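PDB 1TUO: putative phosphomannomutase, which belongs to the phosphohexose mutase family and probably moves a phosphate group between positions on a phosphosugar, using a magnesium ion. Local coordinates for residues A[56-64]-A[109-117]; A[119-127]-A[341-349]. All blocks are in the same frame, centred on the assembly; numbering follows the deposited sequence.

The two contacts contrast packing within one domain with packing between two. Interaction 1 stays within the first alpha/beta/alpha domain and is partly buried; an arginine satisfies four carbonyl oxygens of one loop, and a small apolar cluster lies beside it. Interaction 2 is buried nearer the middle of the chain and joins that domain to the third, across 214 residues of sequence, through close backbone packing and a single salt bridge. Both draw on strand 115-122, which continues from 109-117 into 119-127. They meet where K119 NZ lies 3.9 Å from S109 CB, although their centres are about 19 Å apart.

Interaction 1: residues A[56-64]-A[109-117]; sequences DTRFLADAF and SHNPPQYLG
R58 sends its guanidinium group into the bend of residues 109-117, an instructive case of one arginine satisfying four carbonyl oxygens of a turning loop. Its NH2 donates to S109 O at 2.9 Å and, by a nearly straight bond (169°), to N111 O at 2.7 Å. NH1 serves the other end of the loop, reaching P112 O at 3.0 Å and Y115 O at 2.9 Å. The oxygens of S109, N111 and P112 lie at the guanidinium edge, in or near its plane, whereas Y115 O is tilted 31° from it and receives a more bent bond. P112 O is gripped twice: Y115 N, closing the type I turn from P112 to Y115, comes to the face opposite NH1. The remaining N-H, on NE, makes a salt bridge to D56 OD1, whose hydrogen bond is weak, and donates to a water that in turn donates to D56 OD1 and S109 O. With all five N-H groups engaged, the guanidinium is fixed in rotation. D56 is held as well, OD1 by T107 OG1 and OD2 by R58 N, 2.9 Å away, in an Asx turn. A second water links F59 N to P113 O.

L116 supplies the apolar half. With CG anti to the backbone N (chi1 -161°), its branches divide: CD1 lies 3.7 Å from R58 CD, while CD2 touches A61 CB and stands 3.6 Å from F64 CD1.

S109 OG turns from this contact to D249 and D251; the surrounding sequence resembles the family's phosphoserine loop, consistent with a place in the active site. The loop leads into strand 115-122, between strands 19-22 and 102-106 of the sheet, and R58 precedes helix 61-75, whose F64 packs on F27 and F29.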
loop_
_atom_site.group_PDB
_atom_site.type_symbol
_atom_site.label_atom_id
_atom_site.label_comp_id
_atom_site.label_asym_id
_atom_site.label_seq_id
_atom_site.Cartn_x
_atom_site.Cartn_y
_atom_site.Cartn_z
ATOM N N ASP A 56 5.700 -8.435 10.074
ATOM C CA ASP A 56 4.380 -8.904 9.670
ATOM C C ASP A 56 4.207 -10.372 10.064
ATOM O O ASP A 56 4.834 -10.817 11.023
ATOM C CB ASP A 56 4.137 -8.679 8.169
ATOM C CG ASP A 56 5.120 -9.411 7.279
ATOM O OD1 ASP A 56 5.128 -9.099 6.067
ATOM O OD2 ASP A 56 5.867 -10.288 7.764
ATOM N N THR A 57 3.361 -11.113 9.352
ATOM C CA THR A 57 3.128 -12.514 9.711
ATOM C C THR A 57 3.975 -13.515 8.944
ATOM O O THR A 57 3.787 -14.727 9.094
ATOM C CB THR A 57 1.655 -12.915 9.497
ATOM O OG1 THR A 57 1.361 -12.902 8.094
ATOM C CG2 THR A 57 0.729 -11.943 10.214
ATOM N N ARG A 58 4.909 -13.028 8.136
ATOM C CA ARG A 58 5.758 -13.934 7.363
ATOM C C ARG A 58 6.596 -14.831 8.261
ATOM O O ARG A 58 6.877 -14.489 9.403
ATOM C CB ARG A 58 6.633 -13.128 6.408
ATOM C CG ARG A 58 5.823 -12.550 5.273
ATOM C CD ARG A 58 6.540 -11.500 4.434
ATOM N NE ARG A 58 5.580 -10.969 3.464
ATOM C CZ ARG A 58 5.356 -11.508 2.271
ATOM N NH1 ARG A 58 6.043 -12.575 1.878
ATOM N NH2 ARG A 58 4.398 -11.024 1.491
ATOM N N PHE A 59 6.971 -15.999 7.742
ATOM C CA PHE A 59 7.747 -16.961 8.515
ATOM C C PHE A 59 9.053 -16.352 9.031
ATOM O O PHE A 59 9.823 -15.778 8.269
ATOM C CB PHE A 59 8.039 -18.201 7.658
ATOM C CG PHE A 59 8.550 -19.376 8.449
ATOM C CD1 PHE A 59 7.681 -20.143 9.221
ATOM C CD2 PHE A 59 9.901 -19.708 8.425
ATOM C CE1 PHE A 59 8.154 -21.236 9.966
ATOM C CE2 PHE A 59 10.384 -20.800 9.167
ATOM C CZ PHE A 59 9.511 -21.559 9.935
ATOM N N LEU A 60 9.280 -16.484 10.335
ATOM C CA LEU A 60 10.470 -15.958 10.999
ATOM C C LEU A 60 10.574 -14.434 11.012
ATOM O O LEU A 60 11.572 -13.893 11.486
ATOM C CB LEU A 60 11.747 -16.532 10.374
ATOM C CG LEU A 60 12.114 -17.975 10.736
ATOM C CD1 LEU A 60 13.284 -18.420 9.873
ATOM C CD2 LEU A 60 12.464 -18.070 12.219
ATOM N N ALA A 61 9.555 -13.733 10.518
ATOM C CA ALA A 61 9.629 -12.267 10.518
ATOM C C ALA A 61 9.831 -11.768 11.945
ATOM O O ALA A 61 10.567 -10.799 12.189
ATOM C CB ALA A 61 8.357 -11.668 9.923
ATOM N N ASP A 62 9.171 -12.433 12.889
ATOM C CA ASP A 62 9.294 -12.072 14.292
ATOM C C ASP A 62 10.728 -12.276 14.777
ATOM O O ASP A 62 11.300 -11.408 15.444
ATOM C CB ASP A 62 8.291 -12.875 15.148
ATOM C CG ASP A 62 8.412 -14.396 14.980
ATOM O OD1 ASP A 62 9.095 -14.892 14.057
ATOM O OD2 ASP A 62 7.780 -15.107 15.793
ATOM N N ALA A 63 11.323 -13.413 14.423
ATOM C CA ALA A 63 12.697 -13.693 14.833
ATOM C C ALA A 63 13.689 -12.708 14.208
ATOM O O ALA A 63 14.637 -12.266 14.867
ATOM C CB ALA A 63 13.076 -15.128 14.460
ATOM N N PHE A 64 13.475 -12.366 12.940
ATOM C CA PHE A 64 14.355 -11.417 12.263
ATOM C C PHE A 64 14.228 -10.046 12.919
ATOM O O PHE A 64 15.216 -9.330 13.080
ATOM C CB PHE A 64 14.000 -11.315 10.775
ATOM C CG PHE A 64 14.489 -12.482 9.940
ATOM C CD1 PHE A 64 13.593 -13.286 9.252
ATOM C CD2 PHE A 64 15.849 -12.741 9.813
ATOM C CE1 PHE A 64 14.047 -14.335 8.440
ATOM C CE2 PHE A 64 16.308 -13.783 9.008
ATOM C CZ PHE A 64 15.403 -14.578 8.320
ATOM N N SER A 109 5.556 -7.265 2.046
ATOM C CA SER A 109 4.251 -6.750 1.646
ATOM C C SER A 109 3.295 -7.736 0.972
ATOM O O SER A 109 2.761 -8.630 1.618
ATOM C CB SER A 109 4.487 -5.525 0.743
ATOM O OG SER A 109 3.294 -4.807 0.461
ATOM N N HIS A 110 3.091 -7.568 -0.328
ATOM C CA HIS A 110 2.164 -8.410 -1.088
ATOM C C HIS A 110 2.834 -9.546 -1.859
ATOM O O HIS A 110 2.174 -10.256 -2.614
ATOM C CB HIS A 110 1.410 -7.528 -2.076
ATOM C CG HIS A 110 2.302 -6.886 -3.089
ATOM N ND1 HIS A 110 2.592 -7.471 -4.303
ATOM C CD2 HIS A 110 3.030 -5.745 -3.038
ATOM C CE1 HIS A 110 3.458 -6.718 -4.957
ATOM N NE2 HIS A 110 3.740 -5.665 -4.210
ATOM N N ASN A 111 4.135 -9.725 -1.670
ATOM C CA ASN A 111 4.861 -10.767 -2.386
ATOM C C ASN A 111 4.606 -12.189 -1.901
ATOM O O ASN A 111 4.071 -12.405 -0.818
ATOM C CB ASN A 111 6.357 -10.474 -2.336
ATOM C CG ASN A 111 6.732 -9.278 -3.175
ATOM O OD1 ASN A 111 6.420 -9.222 -4.368
ATOM N ND2 ASN A 111 7.407 -8.312 -2.567
ATOM N N PRO A 112 4.984 -13.186 -2.721
ATOM C CA PRO A 112 4.787 -14.585 -2.347
ATOM C C PRO A 112 5.411 -14.869 -0.978
ATOM O O PRO A 112 6.363 -14.200 -0.568
ATOM C CB PRO A 112 5.468 -15.338 -3.486
ATOM C CG PRO A 112 5.182 -14.449 -4.671
ATOM C CD PRO A 112 5.487 -13.071 -4.101
ATOM N N PRO A 113 4.900 -15.887 -0.272
ATOM C CA PRO A 113 5.336 -16.320 1.060
ATOM C C PRO A 113 6.833 -16.499 1.316
ATOM O O PRO A 113 7.308 -16.231 2.421
ATOM C CB PRO A 113 4.583 -17.636 1.257
ATOM C CG PRO A 113 3.358 -17.456 0.462
ATOM C CD PRO A 113 3.850 -16.785 -0.788
ATOM N N GLN A 114 7.567 -16.967 0.314
ATOM C CA GLN A 114 8.994 -17.213 0.491
ATOM C C GLN A 114 9.853 -15.961 0.624
ATOM O O GLN A 114 11.023 -16.057 0.982
ATOM C CB GLN A 114 9.548 -18.074 -0.657
ATOM C CG GLN A 114 9.471 -17.422 -2.026
ATOM C CD GLN A 114 8.168 -17.715 -2.740
ATOM O OE1 GLN A 114 7.116 -17.830 -2.112
ATOM N NE2 GLN A 114 8.232 -17.830 -4.064
ATOM N N TYR A 115 9.278 -14.792 0.349
ATOM C CA TYR A 115 10.038 -13.548 0.439
ATOM C C TYR A 115 9.901 -12.804 1.754
ATOM O O TYR A 115 8.875 -12.871 2.421
ATOM C CB TYR A 115 9.625 -12.566 -0.660
ATOM C CG TYR A 115 9.932 -13.027 -2.056
ATOM C CD1 TYR A 115 8.998 -13.757 -2.789
ATOM C CD2 TYR A 115 11.160 -12.732 -2.650
ATOM C CE1 TYR A 115 9.281 -14.182 -4.084
ATOM C CE2 TYR A 115 11.453 -13.153 -3.940
ATOM C CZ TYR A 115 10.511 -13.875 -4.651
ATOM O OH TYR A 115 10.800 -14.289 -5.931
ATOM N N LEU A 116 10.959 -12.086 2.104
ATOM C CA LEU A 116 10.960 -11.247 3.290
ATOM C C LEU A 116 11.891 -10.094 2.929
ATOM O O LEU A 116 12.606 -10.146 1.924
ATOM C CB LEU A 116 11.451 -12.020 4.520
ATOM C CG LEU A 116 11.104 -11.472 5.918
ATOM C CD1 LEU A 116 9.817 -10.651 5.900
ATOM C CD2 LEU A 116 10.973 -12.637 6.893
ATOM N N GLY A 117 11.862 -9.032 3.716
ATOM C CA GLY A 117 12.721 -7.913 3.409
ATOM C C GLY A 117 12.659 -6.934 4.545
ATOM O O GLY A 117 11.957 -7.163 5.528
HETATM O O HOH W 1 3.236 -9.641 4.273
HETATM O O HOH W 2 6.037 -16.265 5.060
#

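Interaction 2: residues A[119-127]-A[341-349]; sequences KFKDATGGP and EHLPERDGI
The backbones draw closest where G126 passes E345, their CA atoms 4.8 Å apart, and G126 CA makes a CA-H...O contact of 3.3 Å with P344 O. A side chain on G126 would run straight into that oxygen, which sits at the inverse gamma turn centred on P344. Neither P344 O nor G125 O, both buried here, finds a hydrogen-bond partner in the model. The P344 ring packs against the T124 end of the loop, its CD 3.4 Å from T124 O and its CG near T124 OG1, while D122 OD2 accepts from T124 N, an Asx turn, and takes that hydroxyl on its syn lone pair.

Charge pairs the two sides once. K121, bent at chi2 (-58°), crosses E345 at about a right angle and brings NZ to the syn side of E345 OE1 at 2.9 Å, 26° out of the carboxylate plane. The same oxygen bonds S92 OG, and OE2 accepts from R346 N through its anti lone pair. With an alanine in place of E345, K121 NZ would probably lose its carboxylate, and S92 OG and R346 N this acceptor. K119 NZ and R346 NH2, like charges 4.2 Å apart, are not bonded; E332, salt-bridged to R346 NH1, probably offsets part of the charge.

The arrangement is a domain I to domain III junction, as in phosphohexomutases, where these domains border a central cleft that binds the phosphosugar.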
loop_
_atom_site.group_PDB
_atom_site.type_symbol
_atom_site.label_atom_id
_atom_site.label_comp_id
_atom_site.label_asym_id
_atom_site.label_seq_id
_atom_site.Cartn_x
_atom_site.Cartn_y
_atom_site.Cartn_z
ATOM N N LYS A 119 12.070 -2.835 5.215
ATOM C CA LYS A 119 11.659 -1.559 4.643
ATOM C C LYS A 119 11.860 -0.484 5.709
ATOM O O LYS A 119 11.282 -0.557 6.797
ATOM C CB LYS A 119 10.198 -1.619 4.207
ATOM C CG LYS A 119 9.969 -2.496 2.976
ATOM C CD LYS A 119 8.588 -2.262 2.387
ATOM C CE LYS A 119 8.429 -2.942 1.043
ATOM N NZ LYS A 119 7.082 -2.681 0.466
ATOM N N PHE A 120 12.671 0.513 5.374
ATOM C CA PHE A 120 13.011 1.597 6.293
ATOM C C PHE A 120 12.102 2.813 6.164
ATOM O O PHE A 120 11.667 3.171 5.069
ATOM C CB PHE A 120 14.465 2.028 6.064
ATOM C CG PHE A 120 15.467 0.943 6.349
ATOM C CD1 PHE A 120 15.700 0.521 7.652
ATOM C CD2 PHE A 120 16.168 0.334 5.310
ATOM C CE1 PHE A 120 16.619 -0.495 7.931
ATOM C CE2 PHE A 120 17.095 -0.691 5.582
ATOM C CZ PHE A 120 17.316 -1.101 6.893
ATOM N N LYS A 121 11.842 3.445 7.303
ATOM C CA LYS A 121 10.986 4.625 7.370
ATOM C C LYS A 121 11.798 5.742 8.012
ATOM O O LYS A 121 12.614 5.475 8.894
ATOM C CB LYS A 121 9.773 4.352 8.264
ATOM C CG LYS A 121 9.051 3.031 7.996
ATOM C CD LYS A 121 8.560 2.949 6.559
ATOM C CE LYS A 121 7.768 1.666 6.321
ATOM N NZ LYS A 121 7.292 1.590 4.919
ATOM N N ASP A 122 11.588 6.986 7.591
ATOM C CA ASP A 122 12.322 8.068 8.229
ATOM C C ASP A 122 11.460 8.703 9.319
ATOM O O ASP A 122 10.352 8.238 9.593
ATOM C CB ASP A 122 12.811 9.104 7.197
ATOM C CG ASP A 122 11.689 9.834 6.496
ATOM O OD1 ASP A 122 11.978 10.438 5.436
ATOM O OD2 ASP A 122 10.539 9.834 6.989
ATOM N N ALA A 123 11.970 9.756 9.944
ATOM C CA ALA A 123 11.264 10.416 11.041
ATOM C C ALA A 123 9.851 10.912 10.752
ATOM O O ALA A 123 9.066 11.116 11.683
ATOM C CB ALA A 123 12.107 11.562 11.564
ATOM N N THR A 124 9.518 11.107 9.482
ATOM C CA THR A 124 8.190 11.604 9.143
ATOM C C THR A 124 7.142 10.506 9.190
ATOM O O THR A 124 5.949 10.783 9.093
ATOM C CB THR A 124 8.155 12.239 7.738
ATOM O OG1 THR A 124 8.325 11.217 6.747
ATOM C CG2 THR A 124 9.257 13.271 7.593
ATOM N N GLY A 125 7.589 9.262 9.338
ATOM C CA GLY A 125 6.660 8.149 9.386
ATOM C C GLY A 125 6.245 7.710 7.993
ATOM O O GLY A 125 5.060 7.460 7.733
ATOM N N GLY A 126 7.228 7.634 7.099
ATOM C CA GLY A 126 6.995 7.211 5.728
ATOM C C GLY A 126 8.269 6.590 5.166
ATOM O O GLY A 126 9.323 6.683 5.794
ATOM N N PRO A 127 8.215 5.963 3.981
ATOM C CA PRO A 127 9.413 5.346 3.398
ATOM C C PRO A 127 10.594 6.298 3.228
ATOM O O PRO A 127 10.421 7.441 2.805
ATOM C CB PRO A 127 8.908 4.799 2.058
ATOM C CG PRO A 127 7.751 5.689 1.723
ATOM C CD PRO A 127 7.067 5.865 3.064
ATOM N N GLU A 341 -2.693 14.323 5.724
ATOM C CA GLU A 341 -2.929 14.779 7.089
ATOM C C GLU A 341 -2.771 13.673 8.130
ATOM O O GLU A 341 -2.802 13.936 9.333
ATOM C CB GLU A 341 -4.315 15.431 7.196
ATOM C CG GLU A 341 -5.344 14.927 6.193
ATOM C CD GLU A 341 -5.974 13.553 6.153
ATOM O OE1 GLU A 341 -6.079 13.260 7.335
ATOM O OE2 GLU A 341 -6.488 12.896 5.249
ATOM N N HIS A 342 -2.577 12.446 7.654
ATOM C CA HIS A 342 -2.407 11.271 8.508
ATOM C C HIS A 342 -0.924 10.888 8.598
ATOM O O HIS A 342 -0.260 11.151 9.601
ATOM C CB HIS A 342 -3.239 10.115 7.927
ATOM C CG HIS A 342 -3.021 8.789 8.592
ATOM N ND1 HIS A 342 -3.129 8.604 9.953
ATOM C CD2 HIS A 342 -2.753 7.567 8.067
ATOM C CE1 HIS A 342 -2.935 7.328 10.240
ATOM N NE2 HIS A 342 -2.705 6.677 9.112
ATOM N N LEU A 343 -0.419 10.262 7.542
ATOM C CA LEU A 343 0.975 9.828 7.470
ATOM C C LEU A 343 1.386 9.818 6.002
ATOM O O LEU A 343 0.562 9.547 5.130
ATOM C CB LEU A 343 1.139 8.399 8.004
ATOM C CG LEU A 343 1.094 8.041 9.493
ATOM C CD1 LEU A 343 1.067 6.523 9.626
ATOM C CD2 LEU A 343 2.300 8.615 10.215
ATOM N N PRO A 344 2.657 10.137 5.712
ATOM C CA PRO A 344 3.143 10.138 4.329
ATOM C C PRO A 344 3.490 8.687 4.045
ATOM O O PRO A 344 4.645 8.348 3.768
ATOM C CB PRO A 344 4.374 11.030 4.402
ATOM C CG PRO A 344 4.912 10.726 5.773
ATOM C CD PRO A 344 3.658 10.724 6.623
ATOM N N GLU A 345 2.469 7.837 4.129
ATOM C CA GLU A 345 2.619 6.397 3.957
ATOM C C GLU A 345 1.331 5.760 3.427
ATOM O O GLU A 345 0.250 6.334 3.554
ATOM C CB GLU A 345 2.973 5.790 5.326
ATOM C CG GLU A 345 3.032 4.274 5.379
ATOM C CD GLU A 345 4.251 3.725 4.677
ATOM O OE1 GLU A 345 5.310 3.610 5.328
ATOM O OE2 GLU A 345 4.151 3.424 3.471
ATOM N N ARG A 346 1.447 4.581 2.823
ATOM C CA ARG A 346 0.274 3.871 2.324
ATOM C C ARG A 346 -0.386 3.221 3.533
ATOM O O ARG A 346 0.279 2.524 4.300
ATOM C CB ARG A 346 0.699 2.797 1.321
ATOM C CG ARG A 346 1.251 3.373 0.030
ATOM C CD ARG A 346 1.858 2.310 -0.874
ATOM N NE ARG A 346 3.131 1.811 -0.358
ATOM C CZ ARG A 346 4.109 1.342 -1.126
ATOM N NH1 ARG A 346 3.958 1.309 -2.442
ATOM N NH2 ARG A 346 5.240 0.912 -0.580
ATOM N N ASP A 347 -1.684 3.450 3.718
ATOM C CA ASP A 347 -2.385 2.865 4.859
ATOM C C ASP A 347 -3.679 2.192 4.414
ATOM O O ASP A 347 -4.674 2.860 4.124
ATOM C CB ASP A 347 -2.675 3.948 5.912
ATOM C CG ASP A 347 -3.232 3.376 7.204
ATOM O OD1 ASP A 347 -3.023 4.002 8.268
ATOM O OD2 ASP A 347 -3.886 2.310 7.162
ATOM N N GLY A 348 -3.650 0.862 4.362
ATOM C CA GLY A 348 -4.812 0.108 3.935
ATOM C C GLY A 348 -5.927 0.060 4.961
ATOM O O GLY A 348 -7.086 -0.190 4.622
ATOM N N ILE A 349 -5.576 0.286 6.221
ATOM C CA ILE A 349 -6.565 0.277 7.287
ATOM C C ILE A 349 -7.390 1.562 7.188
ATOM O O ILE A 349 -8.626 1.525 7.211
ATOM C CB ILE A 349 -5.885 0.186 8.667
ATOM C CG1 ILE A 349 -5.041 -1.096 8.740
ATOM C CG2 ILE A 349 -6.938 0.215 9.775
ATOM C CD1 ILE A 349 -5.816 -2.382 8.464
#